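Side-chain contacts in single domain haemoglobin (Campylobacter jejuni, PDB 2WY4), which binds haem b and probably handles oxygen, perhaps also oxidising nitric oxide as a dioxygenase: residues Cys12-Ile15 with Leu16-Asn19; Asn25-Tyr28 with Lys29-Asn33; Glu71-Arg74 with Ser75-Lys79; Leu101-Ala104 with Ile105-Leu109; Gly124-Ala127 with Lys128-Asp132. All blocks are in the same frame, centred on the assembly; numbering follows the deposited sequence. Where two conformers were deposited one is given.

Contact 1: residues Cys12-Ile15 with Leu16-Asn19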
# COMPACT_ATOMS: atom_id res chain seq x y z
N CYS A 12 -7.21 10.91 -6.63
CA CYS A 12 -5.92 10.81 -5.97
C CYS A 12 -4.84 10.20 -6.85
O CYS A 12 -3.66 10.32 -6.53
CB CYS A 12 -6.04 10.04 -4.66
SG CYS A 12 -6.92 10.99 -3.38
N VAL A 13 -5.22 9.56 -7.97
CA VAL A 13 -4.22 9.03 -8.90
C VAL A 13 -3.16 10.09 -9.30
O VAL A 13 -1.97 9.86 -9.15
CB VAL A 13 -4.85 8.32 -10.09
CG1 VAL A 13 -3.79 8.00 -11.16
CG2 VAL A 13 -5.51 7.04 -9.65
N PRO A 14 -3.56 11.24 -9.81
CA PRO A 14 -2.58 12.26 -10.16
C PRO A 14 -1.70 12.72 -9.01
O PRO A 14 -0.52 13.05 -9.19
CB PRO A 14 -3.44 13.44 -10.66
CG PRO A 14 -4.78 12.91 -10.86
CD PRO A 14 -4.92 11.64 -10.17
N ILE A 15 -2.27 12.76 -7.81
CA ILE A 15 -1.52 13.19 -6.65
C ILE A 15 -0.40 12.21 -6.38
O ILE A 15 0.72 12.58 -6.06
CB ILE A 15 -2.47 13.28 -5.42
CG1 ILE A 15 -3.53 14.36 -5.66
CG2 ILE A 15 -1.67 13.53 -4.14
CD1 ILE A 15 -4.58 14.47 -4.51
N LEU A 16 -0.72 10.93 -6.54
CA LEU A 16 0.24 9.88 -6.36
C LEU A 16 1.23 9.82 -7.53
O LEU A 16 2.39 9.45 -7.33
CB LEU A 16 -0.46 8.53 -6.22
CG LEU A 16 -1.37 8.27 -5.02
CD1 LEU A 16 -2.32 7.11 -5.28
CD2 LEU A 16 -0.51 7.94 -3.87
N GLN A 17 0.78 10.15 -8.73
CA GLN A 17 1.70 10.21 -9.87
C GLN A 17 2.77 11.27 -9.60
O GLN A 17 3.93 11.08 -9.97
CB GLN A 17 0.96 10.56 -11.17
CG GLN A 17 0.17 9.44 -11.77
CD GLN A 17 -0.62 9.87 -12.98
OE1 GLN A 17 -1.61 10.55 -12.86
NE2 GLN A 17 -0.13 9.49 -14.16
N LYS A 18 2.38 12.37 -8.96
CA LYS A 18 3.27 13.49 -8.78
C LYS A 18 4.12 13.39 -7.54
O LYS A 18 5.28 13.77 -7.55
CB LYS A 18 2.48 14.78 -8.71
CG LYS A 18 3.33 16.02 -8.80
CD LYS A 18 2.49 17.26 -9.11
CE LYS A 18 1.73 17.76 -7.90
NZ LYS A 18 2.65 18.30 -6.84
N ASN A 19 3.57 12.87 -6.45
CA ASN A 19 4.32 12.84 -5.21
C ASN A 19 4.20 11.52 -4.47
O ASN A 19 4.40 11.46 -3.26
CB ASN A 19 3.91 14.00 -4.30
CG ASN A 19 4.26 15.36 -4.87
OD1 ASN A 19 3.43 15.99 -5.53
ND2 ASN A 19 5.50 15.81 -4.62
O HOH W 1 0.85 15.35 -5.50
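Q17 turns CG to the side of its backbone N, opposite the carbonyl carbon (chi1 -76°), and the extended chain that follows lays the amide back along the preceding turn. V13 meets it with CG1 placed opposite its own N (chi1 170°). CG1 of V13 reaches OE1 of Q17 at 3.8 Å, the two side chains passing at a slant. The same OE1 lies 3.3 Å from CA of P14, against the aliphatic flank of the helix. L16 folds over the end of the preceding turn, its CG 3.4 Å from C12 O, the oxygen that also accepts the L16 N-H. P14 has no N-H to give, and its N and that of I15 lack a bond to the turn before, which kinks the helix. The i-to-i+4 ladder runs on from L16, with Q17 N to V13 O at 2.8 Å. I15 O takes several partners: the N-H of N19, a weak bond from K18 N, and a water that donates to it at 2.8 Å. That water also donates to OD1 of N19 at 2.7 Å. K18 brings NZ to the same OD1 at 2.8 Å in the plane of the amide carbonyl, while ND2 of N19 bonds to D22. V13 and L16 pack on helix 51-65, and C12 and L16 lean on W119 of helix 113-139. The result is a proline-kinked stretch of the first helix of a globin fold, with C12, V13 and L16 turned to the neighbouring helices and Q17, K18 and N19 toward the outside.

Contact 2: residues Asn25-Tyr28 with Lys29-Asn33. With CYN (cyanide ion), chain C.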
# COMPACT_ATOMS: atom_id res chain seq x y z
N ASN A 25 7.92 7.45 1.04
CA ASN A 25 9.05 7.75 1.91
C ASN A 25 8.54 8.00 3.32
O ASN A 25 9.11 7.49 4.27
CB ASN A 25 9.82 8.97 1.43
CG ASN A 25 10.77 8.68 0.35
OD1 ASN A 25 11.19 7.54 0.16
ND2 ASN A 25 11.15 9.72 -0.36
N GLU A 26 7.46 8.76 3.46
CA GLU A 26 6.86 9.05 4.77
C GLU A 26 6.30 7.78 5.41
O GLU A 26 6.52 7.53 6.58
CB GLU A 26 5.82 10.17 4.64
CG GLU A 26 5.12 10.53 5.95
CD GLU A 26 5.96 11.35 6.89
OE1 GLU A 26 7.05 11.79 6.50
OE2 GLU A 26 5.49 11.60 8.02
N PHE A 27 5.64 6.94 4.62
CA PHE A 27 5.15 5.66 5.10
C PHE A 27 6.28 4.82 5.69
O PHE A 27 6.13 4.31 6.81
CB PHE A 27 4.48 4.90 3.96
CG PHE A 27 4.26 3.44 4.22
CD1 PHE A 27 3.17 2.99 4.93
CD2 PHE A 27 5.14 2.51 3.71
CE1 PHE A 27 2.99 1.69 5.11
CE2 PHE A 27 4.95 1.19 3.88
CZ PHE A 27 3.88 0.77 4.64
N TYR A 28 7.41 4.65 4.98
CA TYR A 28 8.47 3.83 5.53
C TYR A 28 9.12 4.46 6.76
O TYR A 28 9.53 3.75 7.65
CB TYR A 28 9.55 3.51 4.47
CG TYR A 28 9.05 2.49 3.45
CD1 TYR A 28 8.73 1.22 3.84
CD2 TYR A 28 8.88 2.82 2.12
CE1 TYR A 28 8.24 0.30 2.98
CE2 TYR A 28 8.41 1.88 1.23
CZ TYR A 28 8.06 0.62 1.66
OH TYR A 28 7.56 -0.30 0.76
N LYS A 29 9.23 5.78 6.79
CA LYS A 29 9.72 6.47 8.00
C LYS A 29 8.85 6.11 9.21
O LYS A 29 9.34 5.70 10.28
CB LYS A 29 9.74 7.98 7.79
CG LYS A 29 10.24 8.79 8.98
CD LYS A 29 10.16 10.29 8.72
CE LYS A 29 10.38 11.11 9.99
NZ LYS A 29 10.76 12.55 9.74
N ILE A 30 7.55 6.25 9.04
CA ILE A 30 6.60 5.96 10.13
C ILE A 30 6.67 4.48 10.52
O ILE A 30 6.79 4.15 11.68
CB ILE A 30 5.17 6.33 9.72
CG1 ILE A 30 5.00 7.85 9.64
CG2 ILE A 30 4.17 5.74 10.70
CD1 ILE A 30 3.83 8.30 8.84
N MET A 31 6.62 3.60 9.54
CA MET A 31 6.59 2.20 9.85
C MET A 31 7.87 1.72 10.52
O MET A 31 7.81 0.98 11.48
CB MET A 31 6.25 1.33 8.67
CG MET A 31 6.04 -0.12 9.04
SD MET A 31 5.30 -1.10 7.72
CE MET A 31 6.58 -1.01 6.47
N PHE A 32 9.03 2.14 10.01
CA PHE A 32 10.29 1.69 10.60
C PHE A 32 10.48 2.28 12.00
O PHE A 32 11.10 1.65 12.85
CB PHE A 32 11.47 2.00 9.69
CG PHE A 32 11.43 1.24 8.39
CD1 PHE A 32 10.67 0.07 8.25
CD2 PHE A 32 12.15 1.69 7.31
CE1 PHE A 32 10.65 -0.63 7.05
CE2 PHE A 32 12.12 0.98 6.11
CZ PHE A 32 11.36 -0.15 5.99
N ASN A 33 9.94 3.46 12.24
CA ASN A 33 10.01 4.07 13.57
C ASN A 33 9.09 3.43 14.58
O ASN A 33 9.49 3.23 15.74
CB ASN A 33 9.61 5.53 13.52
CG ASN A 33 9.75 6.21 14.87
OD1 ASN A 33 10.85 6.48 15.29
ND2 ASN A 33 8.64 6.38 15.59
C CYN C . 5.56 -3.25 1.01
N CYN C . 6.01 -2.22 1.24
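M31 and F27 run side by side from successive turns, and the methyl CE of M31 reaches CZ of F27 at 3.7 Å. A bend at the last torsion of M31 (chi3 64°) swings this methyl back to the ring; SD stands 4.8 Å from the F27 centroid, an oblique Met-aromatic contact. The methyl also comes near Y28, with CD1 of Y28 4.1 Å from CE of M31. CD2 of F27 lies over the centre of the Y28 ring, so one face of the tyrosine is held by its own neighbour in sequence. Beyond Y28 comes F32: CZ of F32 touches CD1 of Y28 at 3.7 Å, the two ring planes inclined by 33°, and F42 meets both rings. Along another flank of the helix, the bent chain of E26 turns its carboxylate past I30, whose CD1 is 3.8 Å from OE2. That OE2 is hydrogen-bonded to N107 of helix 94-109. OE1 of E26 stays 5.0 Å from NZ of K29, a pair that may attract weakly but is no salt bridge. At the outer end of the Y28 ring, OH donates to the cyanide nitrogen at 2.5 Å, with the ion near the plane of the ring, at its edge; Q52 hydrogen-bonds to the same hydroxyl. Y28, Q52 and F42 thus line the distal haem pocket, in which a B-helix tyrosine and an E-helix glutamine face the iron-bound ligand, as in flavohaemoglobins and related bacterial globins.

Contact 3: residues Glu71-Arg74 with Ser75-Lys79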
# COMPACT_ATOMS: atom_id res chain seq x y z
N GLU A 71 -9.82 -7.28 -9.47
CA GLU A 71 -9.42 -8.40 -10.30
C GLU A 71 -8.56 -7.95 -11.46
O GLU A 71 -7.82 -8.75 -11.99
CB GLU A 71 -10.64 -9.13 -10.88
CG GLU A 71 -11.38 -9.95 -9.87
CD GLU A 71 -10.54 -11.07 -9.32
OE1 GLU A 71 -9.59 -11.53 -10.01
OE2 GLU A 71 -10.81 -11.50 -8.17
N ASN A 72 -8.72 -6.69 -11.89
CA ASN A 72 -7.93 -6.16 -13.02
C ASN A 72 -6.53 -5.82 -12.65
O ASN A 72 -5.81 -5.25 -13.46
CB ASN A 72 -8.59 -4.96 -13.66
CG ASN A 72 -9.79 -5.35 -14.48
OD1 ASN A 72 -9.92 -6.52 -14.86
ND2 ASN A 72 -10.70 -4.39 -14.72
N MET A 73 -6.12 -6.15 -11.42
CA MET A 73 -4.70 -6.08 -11.08
C MET A 73 -4.19 -7.42 -10.60
O MET A 73 -3.10 -7.50 -10.05
CB MET A 73 -4.36 -4.98 -10.09
CG MET A 73 -4.90 -5.19 -8.71
SD MET A 73 -4.40 -3.82 -7.64
CE MET A 73 -4.94 -4.35 -6.04
N ARG A 74 -4.93 -8.49 -10.88
CA ARG A 74 -4.53 -9.81 -10.42
C ARG A 74 -3.12 -10.23 -10.90
O ARG A 74 -2.30 -10.75 -10.13
CB ARG A 74 -5.56 -10.87 -10.79
CG ARG A 74 -5.20 -12.27 -10.29
CD ARG A 74 -6.31 -13.28 -10.47
NE ARG A 74 -7.30 -13.08 -9.44
CZ ARG A 74 -7.21 -13.56 -8.20
NH1 ARG A 74 -6.16 -14.29 -7.85
NH2 ARG A 74 -8.17 -13.29 -7.34
N SER A 75 -2.86 -10.08 -12.20
CA SER A 75 -1.55 -10.51 -12.70
C SER A 75 -0.41 -9.71 -12.05
O SER A 75 0.70 -10.21 -11.93
CB SER A 75 -1.42 -10.46 -14.22
OG SER A 75 -1.50 -9.13 -14.68
N PHE A 76 -0.70 -8.51 -11.56
CA PHE A 76 0.31 -7.70 -10.88
C PHE A 76 0.50 -8.22 -9.45
O PHE A 76 1.59 -8.50 -8.99
CB PHE A 76 -0.10 -6.21 -10.84
CG PHE A 76 0.82 -5.36 -10.02
CD1 PHE A 76 2.06 -5.05 -10.48
CD2 PHE A 76 0.45 -4.90 -8.76
CE1 PHE A 76 2.92 -4.31 -9.74
CE2 PHE A 76 1.31 -4.13 -8.03
CZ PHE A 76 2.56 -3.85 -8.50
N VAL A 77 -0.61 -8.34 -8.74
CA VAL A 77 -0.54 -8.72 -7.35
C VAL A 77 0.02 -10.11 -7.15
O VAL A 77 0.76 -10.36 -6.20
CB VAL A 77 -1.91 -8.57 -6.68
CG1 VAL A 77 -1.92 -9.16 -5.26
CG2 VAL A 77 -2.30 -7.12 -6.63
N ASP A 78 -0.30 -11.00 -8.08
CA ASP A 78 0.25 -12.37 -8.07
C ASP A 78 1.73 -12.40 -7.92
O ASP A 78 2.30 -13.32 -7.31
CB ASP A 78 0.02 -13.05 -9.44
CG ASP A 78 -1.27 -13.72 -9.52
OD1 ASP A 78 -1.94 -13.78 -8.46
OD2 ASP A 78 -1.70 -14.22 -10.57
N LYS A 79 2.37 -11.43 -8.56
CA LYS A 79 3.83 -11.37 -8.53
C LYS A 79 4.34 -10.76 -7.25
O LYS A 79 5.35 -11.24 -6.71
CB LYS A 79 4.36 -10.58 -9.71
CG LYS A 79 3.85 -11.05 -11.05
CD LYS A 79 3.88 -12.56 -11.17
CE LYS A 79 3.34 -13.02 -12.50
NZ LYS A 79 1.85 -12.78 -12.67
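R74, whose CG packs beside D78, grips E71 side-on with two nitrogens. NE of R74 donates to OE1 of E71 at 2.8 Å and NH2 of R74 to OE2 at 3.3 Å, both almost straight. Each oxygen uses its syn lone pair and lies in the guanidinium plane, so the two flat groups are held coplanar. D78 offers a second, looser negative charge: its OD1 is 4.3 Å from NH1 of R74, too far for a salt bridge, and its carboxylate is turned 64° from the guanidinium. M73 holds the N-cap position of helix 74-86, the globin helix that carries the iron ligand H84. Its carbonyl opens the backbone ladder, taking V77 N at 2.9 Å and, more weakly, F76 N; R74 O then accepts D78 N. The M73 side chain leaves between its backbone N and carbonyl carbon (chi1 68°) and then extends fully, which carries it across V77 at a slant. CG of M73 is 3.8 Å and CE 3.9 Å from the single methyl CG2 of V77. M73 and F76 go on to touch M62 of helix 51-65, while V77 and F76 rest on Y130 of helix 113-139 and F76 lies close to the haem.

Contact 4: residues Leu101-Ala104 with Ile105-Leu109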
# COMPACT_ATOMS: atom_id res chain seq x y z
N LEU A 101 0.25 3.80 6.53
CA LEU A 101 -0.10 4.45 5.28
C LEU A 101 -1.12 5.57 5.50
O LEU A 101 -0.99 6.67 4.96
CB LEU A 101 -0.66 3.46 4.27
CG LEU A 101 -1.05 4.05 2.91
CD1 LEU A 101 0.19 4.63 2.20
CD2 LEU A 101 -1.73 3.00 2.08
N LEU A 102 -2.16 5.32 6.29
CA LEU A 102 -3.15 6.35 6.55
C LEU A 102 -2.54 7.55 7.27
O LEU A 102 -2.89 8.71 6.99
CB LEU A 102 -4.37 5.80 7.31
CG LEU A 102 -5.49 5.34 6.33
CD1 LEU A 102 -6.23 6.53 5.74
CD2 LEU A 102 -4.97 4.44 5.19
N LYS A 103 -1.60 7.29 8.17
CA LYS A 103 -0.92 8.38 8.83
C LYS A 103 -0.07 9.19 7.85
O LYS A 103 -0.04 10.40 7.91
CB LYS A 103 -0.09 7.87 10.02
CG LYS A 103 0.62 8.97 10.71
CD LYS A 103 1.15 8.56 12.06
CE LYS A 103 2.53 7.99 12.01
NZ LYS A 103 3.26 8.31 13.29
N ALA A 104 0.63 8.50 6.95
CA ALA A 104 1.44 9.17 5.95
C ALA A 104 0.55 10.07 5.09
O ALA A 104 0.93 11.19 4.75
CB ALA A 104 2.15 8.12 5.06
N ILE A 105 -0.63 9.56 4.75
CA ILE A 105 -1.58 10.32 3.94
C ILE A 105 -2.04 11.58 4.69
O ILE A 105 -2.06 12.67 4.15
CB ILE A 105 -2.77 9.43 3.51
CG1 ILE A 105 -2.32 8.45 2.42
CG2 ILE A 105 -3.94 10.27 2.99
CD1 ILE A 105 -3.39 7.42 2.09
N LYS A 106 -2.40 11.41 5.94
CA LYS A 106 -2.79 12.54 6.76
C LYS A 106 -1.66 13.56 6.83
O LYS A 106 -1.89 14.74 6.70
CB LYS A 106 -3.15 12.09 8.18
CG LYS A 106 -4.33 12.83 8.78
CD LYS A 106 -4.00 14.25 9.08
CE LYS A 106 -5.00 14.82 10.07
NZ LYS A 106 -5.35 13.80 11.11
N ASN A 107 -0.43 13.09 7.04
CA ASN A 107 0.73 14.00 7.17
C ASN A 107 1.04 14.78 5.93
O ASN A 107 1.28 15.99 5.99
CB ASN A 107 2.00 13.26 7.59
CG ASN A 107 1.93 12.74 9.02
OD1 ASN A 107 1.05 13.14 9.81
ND2 ASN A 107 2.92 11.93 9.39
N LEU A 108 1.06 14.09 4.78
CA LEU A 108 1.52 14.75 3.57
C LEU A 108 0.43 15.35 2.72
O LEU A 108 0.65 16.39 2.09
CB LEU A 108 2.38 13.80 2.71
CG LEU A 108 3.71 13.25 3.21
CD1 LEU A 108 4.68 13.08 2.07
CD2 LEU A 108 4.32 14.07 4.29
N LEU A 109 -0.73 14.68 2.61
CA LEU A 109 -1.80 15.19 1.75
C LEU A 109 -2.72 16.13 2.49
O LEU A 109 -3.44 16.90 1.87
CB LEU A 109 -2.61 14.04 1.15
CG LEU A 109 -2.12 13.44 -0.16
CD1 LEU A 109 -0.86 12.67 0.12
CD2 LEU A 109 -3.17 12.53 -0.77
O HOH W 2 3.88 10.89 12.02
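L101 and I105 make the apolar contact, passing at an angle one turn apart with CG of L101 4.2 Å from CD1 of I105. I105 sets CG1 on the side of its own N (chi1 -73°), which carries the branch back over the preceding turn; CG1 of I105 lies 3.4 Å from L101 O. The polar side-chain pairing runs from K103 to N107. The aliphatic part of K103 passes the amide, CG of K103 being 4.0 Å from ND2 of N107, and bends in its last two torsions bring the ammonium round. One water joins the two ends, accepting from NZ of K103 at 2.9 Å and from ND2 of N107 at 3.0 Å. ND2 of N107 is also hydrogen-bonded to OE2 of E26, so two acceptors hold the amide nitrogen; NZ of K103 has in addition a long, weak ion pair with D34. CG of N107 sits 3.3 Å from K103 O, the carbonyl that receives the N107 N-H. The backbone supplies the regular ladder, from I105 N to L101 O at 2.9 Å through to L108 N with A104 O. This stretch of helix 94-109 packs against two other helices. K103, A104 and N107 pack on I30 and L23 of helix 4-34, and L109 touches I15 farther back along that helix. L101, L102 and I105 meet Y123, W119 and E120 of helix 113-139.

Contact 5: residues Gly124-Ala127 with Lys128-Asp132. With HEM (protoporphyrin IX containing Fe), chain B.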
# COMPACT_ATOMS: atom_id res chain seq x y z
N GLY A 124 -8.75 -1.22 3.16
CA GLY A 124 -9.26 -2.48 3.62
C GLY A 124 -9.50 -3.43 2.47
O GLY A 124 -9.20 -4.62 2.57
N LYS A 125 -10.04 -2.91 1.37
CA LYS A 125 -10.33 -3.75 0.22
C LYS A 125 -9.07 -4.25 -0.48
O LYS A 125 -8.98 -5.40 -0.89
CB LYS A 125 -11.21 -2.99 -0.76
CG LYS A 125 -12.60 -2.73 -0.24
CD LYS A 125 -13.36 -1.80 -1.16
CE LYS A 125 -14.77 -1.51 -0.65
NZ LYS A 125 -15.60 -0.90 -1.72
N ILE A 126 -8.08 -3.38 -0.62
CA ILE A 126 -6.82 -3.69 -1.29
C ILE A 126 -6.08 -4.73 -0.46
O ILE A 126 -5.61 -5.74 -0.97
CB ILE A 126 -6.01 -2.40 -1.41
CG1 ILE A 126 -6.68 -1.44 -2.36
CG2 ILE A 126 -4.62 -2.71 -1.92
CD1 ILE A 126 -6.14 -0.03 -2.25
N ALA A 127 -6.04 -4.52 0.84
CA ALA A 127 -5.40 -5.45 1.72
C ALA A 127 -6.02 -6.83 1.61
O ALA A 127 -5.31 -7.81 1.59
CB ALA A 127 -5.42 -4.97 3.15
N LYS A 128 -7.35 -6.89 1.60
CA LYS A 128 -8.02 -8.17 1.50
C LYS A 128 -7.64 -8.90 0.22
O LYS A 128 -7.45 -10.11 0.22
CB LYS A 128 -9.54 -7.97 1.56
CG LYS A 128 -10.32 -9.25 1.28
CD LYS A 128 -11.81 -8.99 1.41
CE LYS A 128 -12.61 -10.27 1.61
NZ LYS A 128 -12.29 -11.30 0.63
N PHE A 129 -7.55 -8.16 -0.89
CA PHE A 129 -7.15 -8.76 -2.16
C PHE A 129 -5.76 -9.40 -2.08
O PHE A 129 -5.57 -10.54 -2.54
CB PHE A 129 -7.22 -7.71 -3.25
CG PHE A 129 -7.12 -8.26 -4.65
CD1 PHE A 129 -8.17 -8.94 -5.21
CD2 PHE A 129 -5.97 -8.09 -5.38
CE1 PHE A 129 -8.09 -9.42 -6.50
CE2 PHE A 129 -5.85 -8.61 -6.66
CZ PHE A 129 -6.91 -9.28 -7.22
N TYR A 130 -4.80 -8.69 -1.49
CA TYR A 130 -3.45 -9.23 -1.32
C TYR A 130 -3.45 -10.42 -0.35
O TYR A 130 -2.88 -11.49 -0.64
CB TYR A 130 -2.50 -8.17 -0.78
CG TYR A 130 -1.87 -7.26 -1.80
CD1 TYR A 130 -2.59 -6.28 -2.42
CD2 TYR A 130 -0.51 -7.40 -2.14
CE1 TYR A 130 -2.02 -5.44 -3.35
CE2 TYR A 130 0.05 -6.58 -3.07
CZ TYR A 130 -0.68 -5.60 -3.69
OH TYR A 130 -0.04 -4.83 -4.64
N ILE A 131 -4.11 -10.25 0.79
CA ILE A 131 -4.17 -11.30 1.81
C ILE A 131 -4.71 -12.61 1.25
O ILE A 131 -4.17 -13.69 1.51
CB ILE A 131 -5.04 -10.84 3.01
CG1 ILE A 131 -4.33 -9.75 3.82
CG2 ILE A 131 -5.36 -12.01 3.95
CD1 ILE A 131 -5.26 -8.97 4.77
N ASP A 132 -5.78 -12.51 0.48
CA ASP A 132 -6.43 -13.73 -0.03
C ASP A 132 -5.54 -14.48 -1.01
O ASP A 132 -5.47 -15.72 -1.00
CB ASP A 132 -7.80 -13.45 -0.67
CG ASP A 132 -8.88 -13.05 0.35
OD1 ASP A 132 -8.68 -13.20 1.58
OD2 ASP A 132 -9.96 -12.54 -0.00
CHA HEM B . 7.68 -5.59 -1.29
CHB HEM B . 3.41 -3.63 -2.28
CHC HEM B . 1.90 -4.77 2.15
CHD HEM B . 6.40 -6.13 3.33
C1A HEM B . 6.66 -5.05 -1.97
C2A HEM B . 6.65 -4.64 -3.34
C3A HEM B . 5.47 -4.08 -3.63
C4A HEM B . 4.70 -4.12 -2.40
CMA HEM B . 5.03 -3.52 -4.99
CAA HEM B . 7.84 -4.85 -4.31
CBA HEM B . 8.12 -6.34 -4.55
CGA HEM B . 7.49 -6.98 -5.74
O1A HEM B . 7.00 -6.27 -6.65
O2A HEM B . 7.53 -8.26 -5.79
C1B HEM B . 2.64 -3.74 -1.15
C2B HEM B . 1.29 -3.32 -1.03
C3B HEM B . 0.87 -3.64 0.20
C4B HEM B . 1.94 -4.27 0.89
CMB HEM B . 0.52 -2.56 -2.11
CAB HEM B . -0.48 -3.37 0.88
CBB HEM B . -1.63 -3.57 0.25
C1C HEM B . 2.95 -5.29 2.87
C2C HEM B . 2.96 -5.79 4.20
C3C HEM B . 4.20 -6.13 4.49
C4C HEM B . 5.05 -5.84 3.38
CMC HEM B . 1.71 -5.96 5.08
CAC HEM B . 4.67 -6.72 5.81
CBC HEM B . 5.59 -6.06 6.53
C1D HEM B . 7.14 -6.11 2.16
C2D HEM B . 8.51 -6.46 2.13
C3D HEM B . 8.95 -6.31 0.71
C4D HEM B . 7.77 -5.90 0.03
CMD HEM B . 9.35 -6.91 3.30
CAD HEM B . 10.33 -6.53 0.12
CBD HEM B . 10.95 -5.16 -0.16
CGD HEM B . 12.42 -5.20 -0.45
O1D HEM B . 13.13 -4.37 0.13
O2D HEM B . 12.83 -6.06 -1.28
NA HEM B . 5.45 -4.72 -1.39
NB HEM B . 3.01 -4.34 0.03
NC HEM B . 4.25 -5.33 2.38
ND HEM B . 6.71 -5.76 0.90
FE HEM B . 4.86 -5.05 0.47
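I126 and Y130 line the haem pocket from helix 113-139, the long last helix of the globin fold, with Y130 on the same side of the porphyrin as the axial ligand H84. Their side chains run together, pointing the same way, with CG2 of I126 4.0 Å from CE1 of Y130. CG2 of I126 also meets the vinyl end CBB of the haem at 3.8 Å. CBB lies over one face of the Y130 ring, displaced toward the rim, so isoleucine, tyrosine and vinyl form one apolar cluster. At the ring's edge and in its plane, CD1 of Y130 is 3.4 Å from I126 O, the carbonyl that receives the Y130 N-H. The hydroxyl extends to the porphyrin margin, OH of Y130 standing 3.4 Å from methyl CMB. V80 of helix 74-86 and A59 of helix 51-65 also touch Y130, so the tyrosine meets two further helices of the globin fold. I131 folds back on the turn before it, CG1 placed beside its own N (chi1 -71°) and only 3.1 Å from A127 O; its CD1 comes to 4.3 Å from CB of A127. Both residues touch Y94 of helix 94-109. F129 points another way, to M73 and V77. On the outer flank, K128 may pair NZ with OD2 of D132 at 2.7 Å in one of its two conformers, a salt bridge that is therefore doubtful.

In the fold
Four contacts are stretches of about two turns inside a helix; contact 3 straddles a helix start. Contacts 2 and 5 border the haem from its distal and proximal sides and are rich in aromatic rings, on opposite sides of the chain's centre. Contact 1 lies away from the sites, half surface, with water and lysine on its outer flank. Contacts 3 and 4 are partly buried too, contact 4 with a solvent-facing polar flank and contact 3 with its charges paired outside and its apolar residues packed directly on contact 5. Contacts 1 and 2 share helix 4-34 without touching each other; contact 4 touches both.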